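PDB 6HDY: 2-hydroxyisobutyryl-CoA synthetase from Aquincola tertiaricarbonis, which belongs to the AMP-binding (ANL) synthetases, built from a large N-terminal domain and a smaller C-terminal domain. Local coordinates for residues 288-293 with 355-360; 412-417 with 478-483; 69-74 with 91-96. All coordinates share one frame; numbering follows the deposited sequence.

Interaction 1. Residues 288-293 with 355-360; sequences AGTEQS and CGRTYP
Cys355 reaches into the loop 288-293 and is met there by Thr290, Gln292 and Ser293. Its backbone N donates to Ser293 OG at 3.2 Å with an N-H...O angle of 161°, a nearly straight bond that ties the two loops directly. Two hydroxyl oxygens lie close to the thiol: Ser293 OG is 3.1 Å from Cys355 SG, and Thr290 OG1 is 3.2 Å from the same sulfur. With SG set between its own backbone N and carbonyl carbon (chi1 66°), the sulfur also faces its own segment, where it accepts from Arg357 N and, in the plane of the guanidinium, from Arg357 NH2 at 3.5 Å.

Gln292 bends at its second torsion (chi2 77°), which brings OE1 to 3.2 Å from Cys355 CB. A water donates to Gln292 OE1 and accepts from Arg357 NH2, 2.9 Å from that nitrogen, thereby bridging the segments a second time. Arg357 NH2 thus serves both sulfur and water, and it also lies 3.7 Å from Thr290 CB, approaching obliquely. Thr290 is held in turn by an ST motif, its OG1 accepting from Ser293 N at 3.2 Å, and Thr290 N donates to Ser293 O, so Thr290 and Ser293 are tied to each other.

Further out, Glu39 of helix 36-40 forms a salt bridge with Arg357 NE and probably helps to keep the guanidinium turned toward the sulfur, and Tyr33 and Arg32 bind the carbonyl of Cys355. The contact is largely buried and joins the loop between strands 287-288 and 297-299 to the one between strands 340-347 and 361-362, with Leu298 of strand 297-299 touching Thr290, Cys355 and Arg357.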
loop_
_atom_site.group_PDB
_atom_site.type_symbol
_atom_site.label_atom_id
_atom_site.label_comp_id
_atom_site.label_asym_id
_atom_site.label_seq_id
_atom_site.Cartn_x
_atom_site.Cartn_y
_atom_site.Cartn_z
ATOM N N ALA A 288 17.877 8.978 12.922
ATOM C CA ALA A 288 17.792 7.526 13.124
ATOM C C ALA A 288 18.906 6.967 13.967
ATOM O O ALA A 288 20.075 7.313 13.772
ATOM C CB ALA A 288 17.774 6.789 11.772
ATOM N N GLY A 289 18.546 6.014 14.815
ATOM C CA GLY A 289 19.511 5.272 15.621
ATOM C C GLY A 289 20.268 4.256 14.777
ATOM O O GLY A 289 19.848 3.910 13.657
ATOM N N THR A 290 21.435 3.818 15.277
ATOM C CA THR A 290 22.260 2.838 14.547
ATOM C C THR A 290 22.401 1.557 15.388
ATOM O O THR A 290 21.981 1.546 16.534
ATOM C CB THR A 290 23.588 3.457 14.091
ATOM O OG1 THR A 290 24.422 3.634 15.228
ATOM C CG2 THR A 290 23.419 4.781 13.364
ATOM N N GLU A 291 22.938 0.469 14.818
ATOM C CA GLU A 291 23.105 -0.784 15.557
ATOM C C GLU A 291 23.867 -0.615 16.892
ATOM O O GLU A 291 23.449 -1.205 17.888
ATOM C CB GLU A 291 23.733 -1.884 14.696
ATOM C CG GLU A 291 23.699 -3.247 15.377
ATOM C CD GLU A 291 24.238 -4.407 14.570
ATOM O OE1 GLU A 291 24.728 -4.180 13.440
ATOM O OE2 GLU A 291 24.152 -5.552 15.065
ATOM N N GLN A 292 24.930 0.217 16.910
ATOM C CA GLN A 292 25.739 0.481 18.104
ATOM C C GLN A 292 25.211 1.667 18.910
ATOM O O GLN A 292 25.151 1.569 20.133
ATOM C CB GLN A 292 27.242 0.625 17.787
ATOM C CG GLN A 292 27.870 -0.574 17.021
ATOM C CD GLN A 292 27.536 -0.590 15.529
ATOM O OE1 GLN A 292 27.188 0.431 14.928
ATOM N NE2 GLN A 292 27.582 -1.760 14.903
ATOM N N SER A 293 24.813 2.777 18.249
ATOM C CA SER A 293 24.209 3.938 18.917
ATOM C C SER A 293 22.710 3.657 18.849
ATOM O O SER A 293 21.978 4.311 18.091
ATOM C CB SER A 293 24.566 5.220 18.167
ATOM O OG SER A 293 25.962 5.281 17.916
ATOM N N CYS A 355 28.798 3.854 17.603
ATOM C CA CYS A 355 29.007 3.413 16.221
ATOM C C CYS A 355 30.204 4.127 15.570
ATOM O O CYS A 355 30.753 3.623 14.594
ATOM C CB CYS A 355 27.735 3.543 15.382
ATOM S SG CYS A 355 27.185 5.246 15.103
ATOM N N GLY A 356 30.624 5.256 16.149
ATOM C CA GLY A 356 31.732 6.047 15.626
ATOM C C GLY A 356 31.339 7.062 14.561
ATOM O O GLY A 356 32.210 7.666 13.931
ATOM N N ARG A 357 30.027 7.254 14.339
ATOM C CA ARG A 357 29.532 8.266 13.405
ATOM C C ARG A 357 29.630 9.630 14.097
ATOM O O ARG A 357 29.238 9.778 15.268
ATOM C CB ARG A 357 28.106 7.950 12.919
ATOM C CG ARG A 357 28.075 6.827 11.868
ATOM C CD ARG A 357 26.666 6.374 11.536
ATOM N NE ARG A 357 26.649 5.310 10.531
ATOM C CZ ARG A 357 26.639 4.005 10.794
ATOM N NH1 ARG A 357 26.594 3.128 9.813
ATOM N NH2 ARG A 357 26.675 3.571 12.047
ATOM N N THR A 358 30.213 10.607 13.396
ATOM C CA THR A 358 30.457 11.955 13.933
ATOM C C THR A 358 29.256 12.907 13.726
ATOM O O THR A 358 29.406 13.991 13.156
ATOM C CB THR A 358 31.720 12.499 13.282
ATOM O OG1 THR A 358 31.536 12.373 11.884
ATOM C CG2 THR A 358 32.999 11.761 13.719
ATOM N N TYR A 359 28.070 12.502 14.206
ATOM C CA TYR A 359 26.821 13.251 14.063
ATOM C C TYR A 359 26.266 13.712 15.416
ATOM O O TYR A 359 26.418 12.963 16.395
ATOM C CB TYR A 359 25.727 12.339 13.442
ATOM C CG TYR A 359 25.880 11.963 11.983
ATOM C CD1 TYR A 359 26.132 12.931 11.013
ATOM C CD2 TYR A 359 25.655 10.659 11.555
ATOM C CE1 TYR A 359 26.200 12.599 9.659
ATOM C CE2 TYR A 359 25.749 10.311 10.208
ATOM C CZ TYR A 359 26.040 11.283 9.267
ATOM O OH TYR A 359 26.167 10.933 7.946
ATOM N N PRO A 360 25.471 14.831 15.461
ATOM C CA PRO A 360 24.754 15.180 16.702
ATOM C C PRO A 360 23.694 14.101 16.940
ATOM O O PRO A 360 23.297 13.390 16.000
ATOM C CB PRO A 360 24.078 16.519 16.372
ATOM C CG PRO A 360 24.784 17.023 15.156
ATOM C CD PRO A 360 25.147 15.790 14.391
HETATM O O HOH W 1 25.903 0.843 12.582
#

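Interaction 2. Residues 412-417 with 478-483; sequences ELLLRV and RALNQQ
In the C-terminal domain, helix 474-486 packs across a mixed beta sheet, and here it meets strand 413-419, an inner strand of that sheet. The short axes of strand 413-417 and helix 478-483 run almost perpendicular, 86° apart, with a closest approach of 9.6 Å. Leu414 and Leu480 form the apolar middle of the contact. Leu414 CB lies 3.9 Å from Leu480 CD2, and the same methyl is 4.0 Å from Arg416 CG, so this branch of Leu480 sits against two side chains two residues apart on the strand. Leu480 extends toward the strand because its CG is anti to the backbone N (chi1 -176°).

The two methyls of Leu414 reach Asn481, whose side chain it crosses at about a right angle. Leu414 CD1 rests against the helix backbone, 3.7 Å from Asn481 N, while Leu414 CD2 meets the amide oxygen, 3.6 Å from Asn481 OD1. At the end of the strand nearer Glu412, the carboxylate comes across the amide: Glu412 OE1 is 3.6 Å from Asn481 ND2, and the two flat groups are turned 57° apart. Lys451 on the adjacent strand 450-454 donates to Asn481 OD1 and makes a weak, long ion pair with Glu412 OE2. On the Arg416 side, only the aliphatic part of the arginine touches Leu480; its NE forms a salt bridge with Glu453, also of strand 450-454.

The chemistry is therefore divided: a leucine pair, extended by the CG methylene of Arg416, supplies the apolar part, with Leu414 also packing on Asn481, whereas Asn481 and Arg416 have their stronger polar partners, Lys451 and Glu453, on the neighbouring strand. Lys451, bound to Asn481 OD1 and only weakly paired with Glu412, may ease the proximity of amide oxygen and carboxylate.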
loop_
_atom_site.group_PDB
_atom_site.type_symbol
_atom_site.label_atom_id
_atom_site.label_comp_id
_atom_site.label_asym_id
_atom_site.label_seq_id
_atom_site.Cartn_x
_atom_site.Cartn_y
_atom_site.Cartn_z
ATOM N N GLU A 412 -6.308 18.527 38.284
ATOM C CA GLU A 412 -5.851 17.136 38.335
ATOM C C GLU A 412 -5.810 16.504 36.945
ATOM O O GLU A 412 -6.462 16.975 36.011
ATOM C CB GLU A 412 -6.740 16.262 39.269
ATOM C CG GLU A 412 -7.359 16.956 40.483
ATOM C CD GLU A 412 -8.876 16.993 40.473
ATOM O OE1 GLU A 412 -9.461 17.664 39.590
ATOM O OE2 GLU A 412 -9.483 16.325 41.344
ATOM N N LEU A 413 -5.074 15.396 36.840
ATOM C CA LEU A 413 -4.932 14.595 35.645
ATOM C C LEU A 413 -5.935 13.435 35.682
ATOM O O LEU A 413 -5.903 12.647 36.615
ATOM C CB LEU A 413 -3.488 14.071 35.549
ATOM C CG LEU A 413 -3.173 13.095 34.389
ATOM C CD1 LEU A 413 -3.413 13.737 33.026
ATOM C CD2 LEU A 413 -1.754 12.589 34.484
ATOM N N LEU A 414 -6.825 13.340 34.672
ATOM C CA LEU A 414 -7.808 12.259 34.583
ATOM C C LEU A 414 -7.272 11.186 33.627
ATOM O O LEU A 414 -6.971 11.483 32.459
ATOM C CB LEU A 414 -9.210 12.750 34.131
ATOM C CG LEU A 414 -9.915 13.858 34.943
ATOM C CD1 LEU A 414 -11.284 14.143 34.374
ATOM C CD2 LEU A 414 -10.049 13.494 36.424
ATOM N N LEU A 415 -7.137 9.943 34.133
ATOM C CA LEU A 415 -6.639 8.811 33.344
ATOM C C LEU A 415 -7.615 7.646 33.363
ATOM O O LEU A 415 -8.222 7.378 34.397
ATOM C CB LEU A 415 -5.255 8.342 33.845
ATOM C CG LEU A 415 -4.079 9.347 33.843
ATOM C CD1 LEU A 415 -2.830 8.719 34.475
ATOM C CD2 LEU A 415 -3.735 9.828 32.398
ATOM N N ARG A 416 -7.802 6.993 32.204
ATOM C CA ARG A 416 -8.610 5.785 32.029
ATOM C C ARG A 416 -7.541 4.751 31.719
ATOM O O ARG A 416 -6.897 4.841 30.671
ATOM C CB ARG A 416 -9.631 5.896 30.871
ATOM C CG ARG A 416 -10.702 6.994 31.055
ATOM C CD ARG A 416 -11.874 6.775 30.104
ATOM N NE ARG A 416 -12.881 5.917 30.731
ATOM C CZ ARG A 416 -13.812 5.211 30.094
ATOM N NH1 ARG A 416 -13.885 5.233 28.766
ATOM N NH2 ARG A 416 -14.671 4.461 30.780
ATOM N N VAL A 417 -7.257 3.848 32.678
ATOM C CA VAL A 417 -6.170 2.879 32.538
ATOM C C VAL A 417 -6.659 1.422 32.535
ATOM O O VAL A 417 -7.482 1.022 33.366
ATOM C CB VAL A 417 -5.069 3.122 33.617
ATOM C CG1 VAL A 417 -3.932 2.113 33.510
ATOM C CG2 VAL A 417 -4.522 4.548 33.551
ATOM N N ARG A 478 -15.560 16.850 32.176
ATOM C CA ARG A 478 -16.476 17.166 33.261
ATOM C C ARG A 478 -17.265 15.941 33.692
ATOM O O ARG A 478 -17.317 15.671 34.888
ATOM C CB ARG A 478 -17.363 18.371 32.927
ATOM C CG ARG A 478 -16.529 19.637 32.778
ATOM C CD ARG A 478 -17.192 20.844 33.366
ATOM N NE ARG A 478 -16.261 21.967 33.456
ATOM C CZ ARG A 478 -16.477 23.164 32.923
ATOM N NH1 ARG A 478 -17.597 23.407 32.251
ATOM N NH2 ARG A 478 -15.582 24.132 33.064
ATOM N N ALA A 479 -17.760 15.135 32.722
ATOM C CA ALA A 479 -18.491 13.893 32.994
ATOM C C ALA A 479 -17.642 12.899 33.775
ATOM O O ALA A 479 -18.138 12.303 34.730
ATOM C CB ALA A 479 -18.969 13.259 31.698
ATOM N N LEU A 480 -16.355 12.757 33.397
ATOM C CA LEU A 480 -15.416 11.849 34.050
ATOM C C LEU A 480 -15.065 12.311 35.471
ATOM O O LEU A 480 -15.150 11.499 36.394
ATOM C CB LEU A 480 -14.169 11.586 33.191
ATOM C CG LEU A 480 -13.132 10.569 33.734
ATOM C CD1 LEU A 480 -13.770 9.204 34.076
ATOM C CD2 LEU A 480 -12.009 10.386 32.763
ATOM N N ASN A 481 -14.706 13.605 35.645
ATOM C CA ASN A 481 -14.369 14.186 36.948
ATOM C C ASN A 481 -15.519 14.007 37.950
ATOM O O ASN A 481 -15.297 13.485 39.041
ATOM C CB ASN A 481 -13.961 15.661 36.815
ATOM C CG ASN A 481 -12.897 16.085 37.806
ATOM O OD1 ASN A 481 -12.328 15.273 38.557
ATOM N ND2 ASN A 481 -12.590 17.369 37.821
ATOM N N GLN A 482 -16.754 14.387 37.537
ATOM C CA GLN A 482 -18.003 14.256 38.281
ATOM C C GLN A 482 -18.295 12.779 38.643
ATOM O O GLN A 482 -18.753 12.514 39.756
ATOM C CB GLN A 482 -19.154 14.826 37.447
ATOM C CG GLN A 482 -19.234 16.361 37.415
ATOM C CD GLN A 482 -19.967 16.900 36.203
ATOM O OE1 GLN A 482 -20.806 16.232 35.601
ATOM N NE2 GLN A 482 -19.673 18.136 35.824
ATOM N N GLN A 483 -18.039 11.828 37.706
ATOM C CA GLN A 483 -18.233 10.391 37.926
ATOM C C GLN A 483 -17.198 9.879 38.959
ATOM O O GLN A 483 -17.557 9.092 39.837
ATOM C CB GLN A 483 -18.097 9.611 36.597
ATOM C CG GLN A 483 -18.357 8.098 36.718
ATOM C CD GLN A 483 -17.689 7.256 35.648
ATOM O OE1 GLN A 483 -16.760 7.684 34.947
ATOM N NE2 GLN A 483 -18.123 6.008 35.530
#

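Interaction 3. Residues 69-74 with 91-96. With SO4 (sulfate ion), chain D.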
loop_
_atom_site.group_PDB
_atom_site.type_symbol
_atom_site.label_atom_id
_atom_site.label_comp_id
_atom_site.label_asym_id
_atom_site.label_seq_id
_atom_site.Cartn_x
_atom_site.Cartn_y
_atom_site.Cartn_z
ATOM N N ARG A 69 11.268 32.694 -3.007
ATOM C CA ARG A 69 11.633 34.041 -3.486
ATOM C C ARG A 69 10.811 35.127 -2.746
ATOM O O ARG A 69 11.404 36.077 -2.237
ATOM C CB ARG A 69 11.511 34.149 -5.025
ATOM C CG ARG A 69 11.775 35.544 -5.598
ATOM C CD ARG A 69 13.220 35.815 -6.010
ATOM N NE ARG A 69 13.657 34.923 -7.085
ATOM C CZ ARG A 69 13.659 35.228 -8.380
ATOM N NH1 ARG A 69 13.308 36.445 -8.786
ATOM N NH2 ARG A 69 14.031 34.327 -9.276
ATOM N N ARG A 70 9.469 34.927 -2.615
ATOM C CA ARG A 70 8.551 35.840 -1.914
ATOM C C ARG A 70 8.796 35.888 -0.413
ATOM O O ARG A 70 8.836 36.979 0.161
ATOM C CB ARG A 70 7.086 35.457 -2.165
ATOM C CG ARG A 70 6.487 36.080 -3.420
ATOM C CD ARG A 70 5.006 35.750 -3.542
ATOM N NE ARG A 70 4.761 34.304 -3.618
ATOM C CZ ARG A 70 4.699 33.612 -4.752
ATOM N NH1 ARG A 70 4.853 34.224 -5.923
ATOM N NH2 ARG A 70 4.482 32.304 -4.727
ATOM N N LYS A 71 8.947 34.712 0.218
ATOM C CA LYS A 71 9.141 34.563 1.661
ATOM C C LYS A 71 10.444 35.183 2.110
ATOM O O LYS A 71 10.460 35.919 3.096
ATOM C CB LYS A 71 9.066 33.081 2.095
ATOM C CG LYS A 71 8.871 32.919 3.593
ATOM C CD LYS A 71 9.087 31.491 4.079
ATOM C CE LYS A 71 8.268 31.159 5.312
ATOM N NZ LYS A 71 8.238 32.273 6.311
ATOM N N TRP A 72 11.532 34.886 1.382
ATOM C CA TRP A 72 12.866 35.400 1.688
ATOM C C TRP A 72 12.966 36.884 1.508
ATOM O O TRP A 72 13.552 37.539 2.373
ATOM C CB TRP A 72 13.952 34.660 0.913
ATOM C CG TRP A 72 14.064 33.217 1.305
ATOM C CD1 TRP A 72 13.491 32.604 2.386
ATOM C CD2 TRP A 72 14.763 32.196 0.589
ATOM N NE1 TRP A 72 13.831 31.279 2.409
ATOM C CE2 TRP A 72 14.591 30.993 1.302
ATOM C CE3 TRP A 72 15.527 32.182 -0.589
ATOM C CZ2 TRP A 72 15.181 29.791 0.892
ATOM C CZ3 TRP A 72 16.071 30.983 -1.018
ATOM C CH2 TRP A 72 15.911 29.811 -0.276
ATOM N N GLU A 73 12.357 37.430 0.435
ATOM C CA GLU A 73 12.349 38.881 0.170
ATOM C C GLU A 73 11.650 39.635 1.320
ATOM O O GLU A 73 12.141 40.679 1.755
ATOM C CB GLU A 73 11.667 39.194 -1.171
ATOM C CG GLU A 73 12.536 38.971 -2.404
ATOM C CD GLU A 73 11.822 39.063 -3.743
ATOM O OE1 GLU A 73 12.506 38.972 -4.789
ATOM O OE2 GLU A 73 10.578 39.221 -3.752
ATOM N N GLU A 74 10.543 39.060 1.838
ATOM C CA GLU A 74 9.743 39.572 2.952
ATOM C C GLU A 74 10.563 39.631 4.263
ATOM O O GLU A 74 10.424 40.605 5.014
ATOM C CB GLU A 74 8.456 38.721 3.112
ATOM C CG GLU A 74 7.484 39.153 4.208
ATOM C CD GLU A 74 7.031 40.603 4.183
ATOM O OE1 GLU A 74 6.170 40.946 3.342
ATOM O OE2 GLU A 74 7.540 41.394 5.012
ATOM N N ARG A 91 19.079 34.724 9.594
ATOM C CA ARG A 91 18.527 35.432 8.436
ATOM C C ARG A 91 17.403 34.710 7.712
ATOM O O ARG A 91 16.482 35.369 7.218
ATOM C CB ARG A 91 19.633 35.809 7.427
ATOM C CG ARG A 91 20.784 36.607 8.005
ATOM C CD ARG A 91 21.889 36.776 6.978
ATOM N NE ARG A 91 22.991 37.586 7.498
ATOM C CZ ARG A 91 23.043 38.913 7.447
ATOM N NH1 ARG A 91 24.085 39.561 7.950
ATOM N NH2 ARG A 91 22.053 39.604 6.888
ATOM N N VAL A 92 17.498 33.372 7.610
ATOM C CA VAL A 92 16.518 32.562 6.887
ATOM C C VAL A 92 15.262 32.319 7.742
ATOM O O VAL A 92 15.344 31.668 8.790
ATOM C CB VAL A 92 17.123 31.253 6.304
ATOM C CG1 VAL A 92 16.115 30.500 5.436
ATOM C CG2 VAL A 92 18.401 31.529 5.524
ATOM N N PRO A 93 14.082 32.832 7.300
ATOM C CA PRO A 93 12.846 32.582 8.067
ATOM C C PRO A 93 12.428 31.113 7.995
ATOM O O PRO A 93 12.601 30.474 6.947
ATOM C CB PRO A 93 11.819 33.484 7.373
ATOM C CG PRO A 93 12.300 33.574 5.963
ATOM C CD PRO A 93 13.800 33.591 6.058
ATOM N N VAL A 94 11.899 30.576 9.101
ATOM C CA VAL A 94 11.421 29.196 9.111
ATOM C C VAL A 94 10.128 29.055 8.297
ATOM O O VAL A 94 9.304 29.973 8.248
ATOM C CB VAL A 94 11.243 28.579 10.526
ATOM C CG1 VAL A 94 12.572 28.442 11.240
ATOM C CG2 VAL A 94 10.228 29.358 11.372
ATOM N N VAL A 95 9.948 27.891 7.688
ATOM C CA VAL A 95 8.727 27.559 6.964
ATOM C C VAL A 95 7.812 26.865 7.971
ATOM O O VAL A 95 8.273 26.019 8.723
ATOM C CB VAL A 95 9.009 26.634 5.759
ATOM C CG1 VAL A 95 7.696 26.187 5.093
ATOM C CG2 VAL A 95 9.944 27.316 4.757
ATOM N N LYS A 96 6.540 27.246 7.998
ATOM C CA LYS A 96 5.507 26.622 8.825
ATOM C C LYS A 96 4.620 25.747 7.915
ATOM O O LYS A 96 4.500 26.028 6.721
ATOM C CB LYS A 96 4.661 27.696 9.529
ATOM C CG LYS A 96 5.382 28.424 10.663
ATOM C CD LYS A 96 4.565 29.608 11.167
ATOM C CE LYS A 96 5.149 30.259 12.399
ATOM N NZ LYS A 96 4.414 31.503 12.772
HETATM S S SO4 D . 2.622 31.586 -1.598
HETATM O O1 SO4 D . 3.091 30.670 -2.665
HETATM O O2 SO4 D . 1.227 31.992 -1.832
HETATM O O3 SO4 D . 3.496 32.776 -1.590
HETATM O O4 SO4 D . 2.683 30.959 -0.262
HETATM O O HOH W 2 12.905 29.218 4.507
#
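Apolar contact between residues 69-74 of helix 66-74 and the segment 91-96 is made mainly by Trp72 and Pro93. The proline ring meets the pyrrole part of the indole, Pro93 CD lying 3.8 Å from Trp72 CD1, and the two side chains cross nearly at right angles. Val92 runs alongside the same indole, with CG1 3.9 Å from Trp72 NE1. Lys71 adds its aliphatic chain, whose CE approaches Val95 CA at 4.0 Å.

Polar links follow the same two helix residues. Lys71 turns at its last torsion (chi4 -41°), bringing NZ within 3.2 Å of Val94 O in a weak hydrogen bond; Asp99 is a distant, weak ionic partner. In the plane of the indole, a water accepts from Trp72 NE1 at 3.1 Å and donates to Pro93 O, satisfying the buried ring nitrogen.

Ionic contact occurs at Arg70: O3 of a sulfate sits at the guanidinium edge, 2.8 Å from Arg70 NE, and Arg70 NH2 donates to sulfate O1 at 3.0 Å. Ser103 also binds this ion, probably from the crystallisation liquor, and Asp112 pairs with Arg70 NH2.

Overall, this is a helix packed against an extended interhelical linker, which leaves helix 85-91 at Val92 and reaches the N-cap of helix 97-106 at Lys96.

Followed from the N terminus, interaction 3 comes first and closes a short loop, bringing the linker after helix 85-91 back to helix 66-74. Interaction 1 then spans 61 intervening residues rich in strand and joins the loop after strand 287-288 to the loop after strand 340-347. Interaction 2 closes a comparable span, rich in helix, within the C-terminal domain, setting helix 474-486 on strand 413-419. The three are in series, so none nests within or crosses another. They are also well separated: nearest atoms are about 17 Å apart between interactions 1 and 3, and about 29 Å between 1 and 2, which lie on opposite sides of the chain's centre.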